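Side-chain contacts in Udp-n-acetylglucosamine pyrophosphorylase (Trypanosoma brucei, PDB 4BQH), which probably catalyses the formation of UDP-N-acetylglucosamine and diphosphate from UTP and N-acetylglucosamine 1-phosphate: residues 52-55 / 56-59; 372-375 / 376-379. All blocks are in the same frame, centred on the assembly; numbering follows the deposited sequence.

Contact 1: residues 52-55 / 56-59. With 9VU ((3S)-3-[2-(1,3-benzodioxol-5-yl)-2-oxidanylidene-ethyl]-4-bromanyl-5-methyl-3-oxidanyl-1H-indol-2-one), chain C.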
loop_
_atom_site.group_PDB
_atom_site.type_symbol
_atom_site.label_atom_id
_atom_site.label_comp_id
_atom_site.label_asym_id
_atom_site.label_seq_id
_atom_site.Cartn_x
_atom_site.Cartn_y
_atom_site.Cartn_z
ATOM N N ARG A 52 8.252 -25.484 10.144
ATOM C CA ARG A 52 9.670 -25.861 10.062
ATOM C C ARG A 52 10.517 -24.773 9.409
ATOM O O ARG A 52 11.598 -24.436 9.893
ATOM C CB ARG A 52 9.860 -27.137 9.244
ATOM C CG ARG A 52 9.512 -28.400 9.991
ATOM C CD ARG A 52 9.792 -29.629 9.129
ATOM N NE ARG A 52 11.224 -29.812 8.883
ATOM C CZ ARG A 52 12.084 -30.388 9.722
ATOM N NH1 ARG A 52 11.683 -30.847 10.904
ATOM N NH2 ARG A 52 13.366 -30.508 9.379
ATOM N N HIS A 53 10.014 -24.235 8.301
ATOM C CA HIS A 53 10.685 -23.145 7.615
ATOM C C HIS A 53 10.897 -21.983 8.560
ATOM O O HIS A 53 11.957 -21.372 8.580
ATOM C CB HIS A 53 9.879 -22.714 6.384
ATOM C CG HIS A 53 10.388 -21.450 5.761
ATOM N ND1 HIS A 53 11.636 -21.348 5.245
ATOM C CD2 HIS A 53 9.794 -20.202 5.621
ATOM C CE1 HIS A 53 11.822 -20.093 4.785
ATOM N NE2 HIS A 53 10.688 -19.401 4.993
ATOM N N PHE A 54 9.896 -21.661 9.374
ATOM C CA PHE A 54 10.069 -20.530 10.295
ATOM C C PHE A 54 11.092 -20.715 11.419
ATOM O O PHE A 54 11.643 -19.723 11.918
ATOM C CB PHE A 54 8.724 -20.012 10.794
ATOM C CG PHE A 54 8.164 -18.920 9.913
ATOM C CD1 PHE A 54 8.646 -17.604 10.035
ATOM C CD2 PHE A 54 7.226 -19.211 8.918
ATOM C CE1 PHE A 54 8.162 -16.588 9.214
ATOM C CE2 PHE A 54 6.732 -18.191 8.085
ATOM C CZ PHE A 54 7.219 -16.886 8.224
ATOM N N ASN A 55 11.364 -21.965 11.811
ATOM C CA ASN A 55 12.526 -22.202 12.682
ATOM C C ASN A 55 13.827 -21.739 12.022
ATOM O O ASN A 55 14.676 -21.119 12.668
ATOM C CB ASN A 55 12.636 -23.678 13.070
ATOM C CG ASN A 55 11.410 -24.185 13.810
ATOM O OD1 ASN A 55 10.765 -23.457 14.588
ATOM N ND2 ASN A 55 11.090 -25.457 13.579
ATOM N N ASP A 56 13.977 -22.017 10.725
ATOM C CA ASP A 56 15.162 -21.551 9.984
ATOM C C ASP A 56 15.168 -20.037 9.866
ATOM O O ASP A 56 16.221 -19.415 9.930
ATOM C CB ASP A 56 15.165 -22.127 8.564
ATOM C CG ASP A 56 15.447 -23.609 8.533
ATOM O OD1 ASP A 56 16.047 -24.126 9.498
ATOM O OD2 ASP A 56 15.069 -24.268 7.538
ATOM N N VAL A 57 13.981 -19.464 9.673
ATOM C CA VAL A 57 13.854 -18.013 9.575
ATOM C C VAL A 57 14.329 -17.394 10.890
ATOM O O VAL A 57 15.131 -16.447 10.898
ATOM C CB VAL A 57 12.393 -17.606 9.276
ATOM C CG1 VAL A 57 12.239 -16.088 9.365
ATOM C CG2 VAL A 57 11.978 -18.100 7.890
ATOM N N LEU A 58 13.860 -17.939 12.010
ATOM C CA LEU A 58 14.238 -17.370 13.308
ATOM C C LEU A 58 15.745 -17.446 13.488
ATOM O O LEU A 58 16.393 -16.467 13.869
ATOM C CB LEU A 58 13.571 -18.115 14.464
ATOM C CG LEU A 58 13.985 -17.645 15.874
ATOM C CD1 LEU A 58 13.466 -16.230 16.122
ATOM C CD2 LEU A 58 13.425 -18.622 16.906
ATOM N N ARG A 59 16.309 -18.608 13.178
ATOM C CA ARG A 59 17.727 -18.822 13.408
ATOM C C ARG A 59 18.584 -17.829 12.618
ATOM O O ARG A 59 19.490 -17.190 13.183
ATOM C CB ARG A 59 18.092 -20.245 13.030
ATOM C CG ARG A 59 19.490 -20.641 13.442
ATOM C CD ARG A 59 19.770 -22.026 12.920
ATOM N NE ARG A 59 21.116 -22.475 13.250
ATOM C CZ ARG A 59 21.527 -23.714 13.019
ATOM N NH1 ARG A 59 20.689 -24.576 12.457
ATOM N NH2 ARG A 59 22.759 -24.080 13.346
HETATM O OAN 9VU C . 5.785 -20.156 5.659
HETATM C CAH 9VU C . 5.420 -19.843 4.509
HETATM N NAG 9VU C . 4.467 -20.487 3.829
HETATM C CAC 9VU C . 4.343 -19.914 2.601
HETATM C CAB 9VU C . 3.528 -20.256 1.597
HETATM C CAA 9VU C . 3.526 -19.593 0.360
HETATM C CAF 9VU C . 4.434 -18.542 0.186
HETATM C CAJ 9VU C . 4.474 -17.835 -1.064
HETATM C CAE 9VU C . 5.275 -18.219 1.274
HETATM BR BRA 9VU C . 6.445 -16.745 1.021
HETATM C CAD 9VU C . 5.231 -18.890 2.460
HETATM C CAI 9VU C . 5.963 -18.809 3.697
HETATM O OAL 9VU C . 7.331 -19.160 3.476
HETATM C CAM 9VU C . 6.025 -17.406 4.358
HETATM C CAO 9VU C . 4.662 -16.906 4.881
HETATM O OAP 9VU C . 3.715 -17.707 4.892
HETATM C CAQ 9VU C . 4.580 -15.569 5.370
HETATM C CAV 9VU C . 5.561 -14.608 5.116
HETATM C CAU 9VU C . 5.467 -13.356 5.599
HETATM O OAY 9VU C . 6.327 -12.309 5.430
HETATM C CAX 9VU C . 5.945 -11.378 6.480
HETATM O OAW 9VU C . 4.551 -11.649 6.670
HETATM C CAT 9VU C . 4.417 -12.965 6.319
HETATM C CAS 9VU C . 3.423 -13.827 6.592
HETATM C CAR 9VU C . 3.476 -15.137 6.117
HETATM O O HOH W 1 13.773 -23.153 5.304
#
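The first turns of helix 51-64 bring His53 and Val57 together, one turn apart, beside the bound inhibitor 9VU. Val57 CG2 makes a CH-pi contact over one face of the imidazole, 3.7 Å from the centroid of the His53 ring and offset toward its rim. The His53 side chain starts away from the following turn, but with CG anti to the backbone N (chi1 170°) the ring swings back under the valine methyl. At the ring edge, in its plane, a water lies 2.8 Å from His53 ND1. The same water donates to Asp56 OD2 at 2.8 Å, so it links the imidazole to the next turn and would tend to hold its rotation. These are i to i+3 and i to i+4 contacts of an alpha helix. The backbone repeats the spacing: Val57 N donates to His53 O at 3.0 Å. Phe54 lies alongside Val57, pointing the same way, with Phe54 CD1 3.8 Å from Val57 CB. The CD2/CE2 edge of the Phe54 ring turns to the pocket, with CE2 3.3 Å from 9VU OAN. His53 CD2 approaches 9VU OAL at 3.4 Å. Tyr380 meets the Phe54 ring at a steep angle and also touches Val57.

Contact 2: residues 372-375 / 376-379; sequences ERMK and SFTQ. With 9VU ((3S)-3-[2-(1,3-benzodioxol-5-yl)-2-oxidanylidene-ethyl]-4-bromanyl-5-methyl-3-oxidanyl-1H-indol-2-one), chain C.
Met374 and Phe377 meet where helix 364-374 gives way to the loop before strand 381-387. Their side chains pass each other at a slant, and Met374 CG lies 4.2 Å from Phe377 CB. The methionine can be followed outward along the inhibitor 9VU. Its CB is 3.5 Å from the bromine, 9VU BRA. CG and SD of Met374 pass the same bromine slightly farther off. The terminal methyl then reaches the benzodioxole, with Met374 CE 3.4 Å from 9VU OAY. One side chain therefore runs from the brominated oxindole to the benzodioxole. It can do so because it is extended beyond CG (chi2 -178°, chi3 -178°). The aliphatic chain of Lys375 lies over a face of the brominated ring. Lys375 CG leads at 3.6 Å from 9VU CAF, while CE comes near 9VU CAA and CAB. On the polar side, Phe377 N donates to Met374 O at 2.9 Å and closes a beta turn. A water also donates to Met374 O and lies 2.9 Å from 9VU OAL, so this one carbonyl receives two hydrogen bonds. Ser376 N donates to Arg373 O. Two further waters join Ser376 OG to the carbonyls of Glu372 and Arg373, bridging Ser376 to the preceding turn of the chain. The Arg373 guanidinium points elsewhere and forms a salt bridge with Glu412. The arrangement is a type I beta turn from Met374 to Phe377 that leads the chain out of helix 364-374 and lines the inhibitor pocket.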
loop_
_atom_site.group_PDB
_atom_site.type_symbol
_atom_site.label_atom_id
_atom_site.label_comp_id
_atom_site.label_asym_id
_atom_site.label_seq_id
_atom_site.Cartn_x
_atom_site.Cartn_y
_atom_site.Cartn_z
ATOM N N GLU A 372 7.719 -17.368 -5.195
ATOM C CA GLU A 372 8.492 -18.619 -5.291
ATOM C C GLU A 372 9.793 -18.503 -4.503
ATOM O O GLU A 372 10.106 -19.376 -3.684
ATOM C CB GLU A 372 8.759 -18.986 -6.756
ATOM C CG GLU A 372 8.947 -20.487 -6.981
ATOM C CD GLU A 372 8.513 -20.939 -8.380
ATOM O OE1 GLU A 372 9.229 -20.605 -9.333
ATOM O OE2 GLU A 372 7.463 -21.635 -8.519
ATOM N N ARG A 373 10.542 -17.419 -4.716
ATOM C CA ARG A 373 11.797 -17.228 -3.969
ATOM C C ARG A 373 11.560 -17.109 -2.479
ATOM O O ARG A 373 12.364 -17.578 -1.674
ATOM C CB ARG A 373 12.546 -15.985 -4.423
ATOM C CG ARG A 373 13.088 -16.056 -5.845
ATOM C CD ARG A 373 14.240 -17.070 -6.051
ATOM N NE ARG A 373 14.522 -17.007 -7.470
ATOM C CZ ARG A 373 13.864 -17.678 -8.414
ATOM N NH1 ARG A 373 12.953 -18.604 -8.107
ATOM N NH2 ARG A 373 14.167 -17.451 -9.681
ATOM N N MET A 374 10.462 -16.466 -2.097
ATOM C CA MET A 374 10.279 -16.190 -0.677
ATOM C C MET A 374 10.068 -17.448 0.163
ATOM O O MET A 374 10.415 -17.453 1.331
ATOM C CB MET A 374 9.166 -15.181 -0.427
ATOM C CG MET A 374 9.313 -14.475 0.928
ATOM S SD MET A 374 7.915 -13.352 1.139
ATOM C CE MET A 374 8.392 -12.670 2.723
ATOM N N LYS A 375 9.523 -18.506 -0.435
ATOM C CA LYS A 375 9.327 -19.767 0.290
ATOM C C LYS A 375 10.609 -20.324 0.907
ATOM O O LYS A 375 10.528 -21.034 1.879
ATOM C CB LYS A 375 8.670 -20.819 -0.601
ATOM C CG LYS A 375 7.258 -20.418 -1.012
ATOM C CD LYS A 375 6.489 -21.557 -1.658
ATOM C CE LYS A 375 5.865 -22.461 -0.605
ATOM N NZ LYS A 375 4.826 -23.326 -1.235
ATOM N N SER A 376 11.774 -20.019 0.335
ATOM C CA SER A 376 13.033 -20.481 0.941
ATOM C C SER A 376 13.854 -19.347 1.522
ATOM O O SER A 376 15.000 -19.541 1.924
ATOM C CB SER A 376 13.850 -21.298 -0.065
ATOM O OG SER A 376 14.317 -20.493 -1.150
ATOM N N PHE A 377 13.257 -18.164 1.607
ATOM C CA PHE A 377 13.976 -16.959 2.014
ATOM C C PHE A 377 13.954 -16.890 3.536
ATOM O O PHE A 377 12.897 -17.103 4.149
ATOM C CB PHE A 377 13.239 -15.749 1.414
ATOM C CG PHE A 377 13.764 -14.417 1.852
ATOM C CD1 PHE A 377 14.827 -13.821 1.185
ATOM C CD2 PHE A 377 13.132 -13.721 2.873
ATOM C CE1 PHE A 377 15.297 -12.558 1.571
ATOM C CE2 PHE A 377 13.598 -12.464 3.277
ATOM C CZ PHE A 377 14.673 -11.888 2.626
ATOM N N THR A 378 15.098 -16.567 4.142
ATOM C CA THR A 378 15.190 -16.636 5.599
ATOM C C THR A 378 15.698 -15.372 6.254
ATOM O O THR A 378 15.827 -15.353 7.476
ATOM C CB THR A 378 16.111 -17.793 6.056
ATOM O OG1 THR A 378 17.344 -17.681 5.356
ATOM C CG2 THR A 378 15.478 -19.143 5.755
ATOM N N GLN A 379 15.946 -14.326 5.463
ATOM C CA GLN A 379 16.502 -13.054 5.979
ATOM C C GLN A 379 15.431 -12.063 6.421
ATOM O O GLN A 379 15.293 -10.958 5.871
ATOM C CB GLN A 379 17.471 -12.456 4.948
ATOM C CG GLN A 379 18.621 -13.419 4.676
ATOM C CD GLN A 379 19.756 -12.808 3.873
ATOM O OE1 GLN A 379 19.636 -11.705 3.322
ATOM N NE2 GLN A 379 20.875 -13.528 3.798
HETATM O OAN 9VU C . 5.785 -20.156 5.659
HETATM C CAH 9VU C . 5.420 -19.843 4.509
HETATM N NAG 9VU C . 4.467 -20.487 3.829
HETATM C CAC 9VU C . 4.343 -19.914 2.601
HETATM C CAB 9VU C . 3.528 -20.256 1.597
HETATM C CAA 9VU C . 3.526 -19.593 0.360
HETATM C CAF 9VU C . 4.434 -18.542 0.186
HETATM C CAJ 9VU C . 4.474 -17.835 -1.064
HETATM C CAE 9VU C . 5.275 -18.219 1.274
HETATM BR BRA 9VU C . 6.445 -16.745 1.021
HETATM C CAD 9VU C . 5.231 -18.890 2.460
HETATM C CAI 9VU C . 5.963 -18.809 3.697
HETATM O OAL 9VU C . 7.331 -19.160 3.476
HETATM C CAM 9VU C . 6.025 -17.406 4.358
HETATM C CAO 9VU C . 4.662 -16.906 4.881
HETATM O OAP 9VU C . 3.715 -17.707 4.892
HETATM C CAQ 9VU C . 4.580 -15.569 5.370
HETATM C CAV 9VU C . 5.561 -14.608 5.116
HETATM C CAU 9VU C . 5.467 -13.356 5.599
HETATM O OAY 9VU C . 6.327 -12.309 5.430
HETATM C CAX 9VU C . 5.945 -11.378 6.480
HETATM O OAW 9VU C . 4.551 -11.649 6.670
HETATM C CAT 9VU C . 4.417 -12.965 6.319
HETATM C CAS 9VU C . 3.423 -13.827 6.592
HETATM C CAR 9VU C . 3.476 -15.137 6.117
HETATM O O HOH W 2 12.281 -20.898 -2.924
HETATM O O HOH W 3 15.169 -17.727 -2.212
HETATM O O HOH W 4 9.535 -17.247 3.884
#

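Overall arrangement
Contacts 1 and 2 are far apart in sequence, but their centres are about 11 Å apart. Both border the pocket of 9VU, an allosteric inhibitor. They also touch directly. His53 CE1 lies 3.2 Å from Phe377 O and 3.3 Å from Lys375 O, so the imidazole packs against the backbone of the 374-377 turn. Farther along helix 51-64, Glu60 is hydrogen-bonded to Thr378 OG1; the bonds from Gln379 to Glu60 and from Thr378 O to Ser61 are weak. The inhibitor is held by other residues too: Gly48 O and Asp50 N, just before the helix, form hydrogen bonds to it. Tyr380 also reaches Met374 and so touches both contacts.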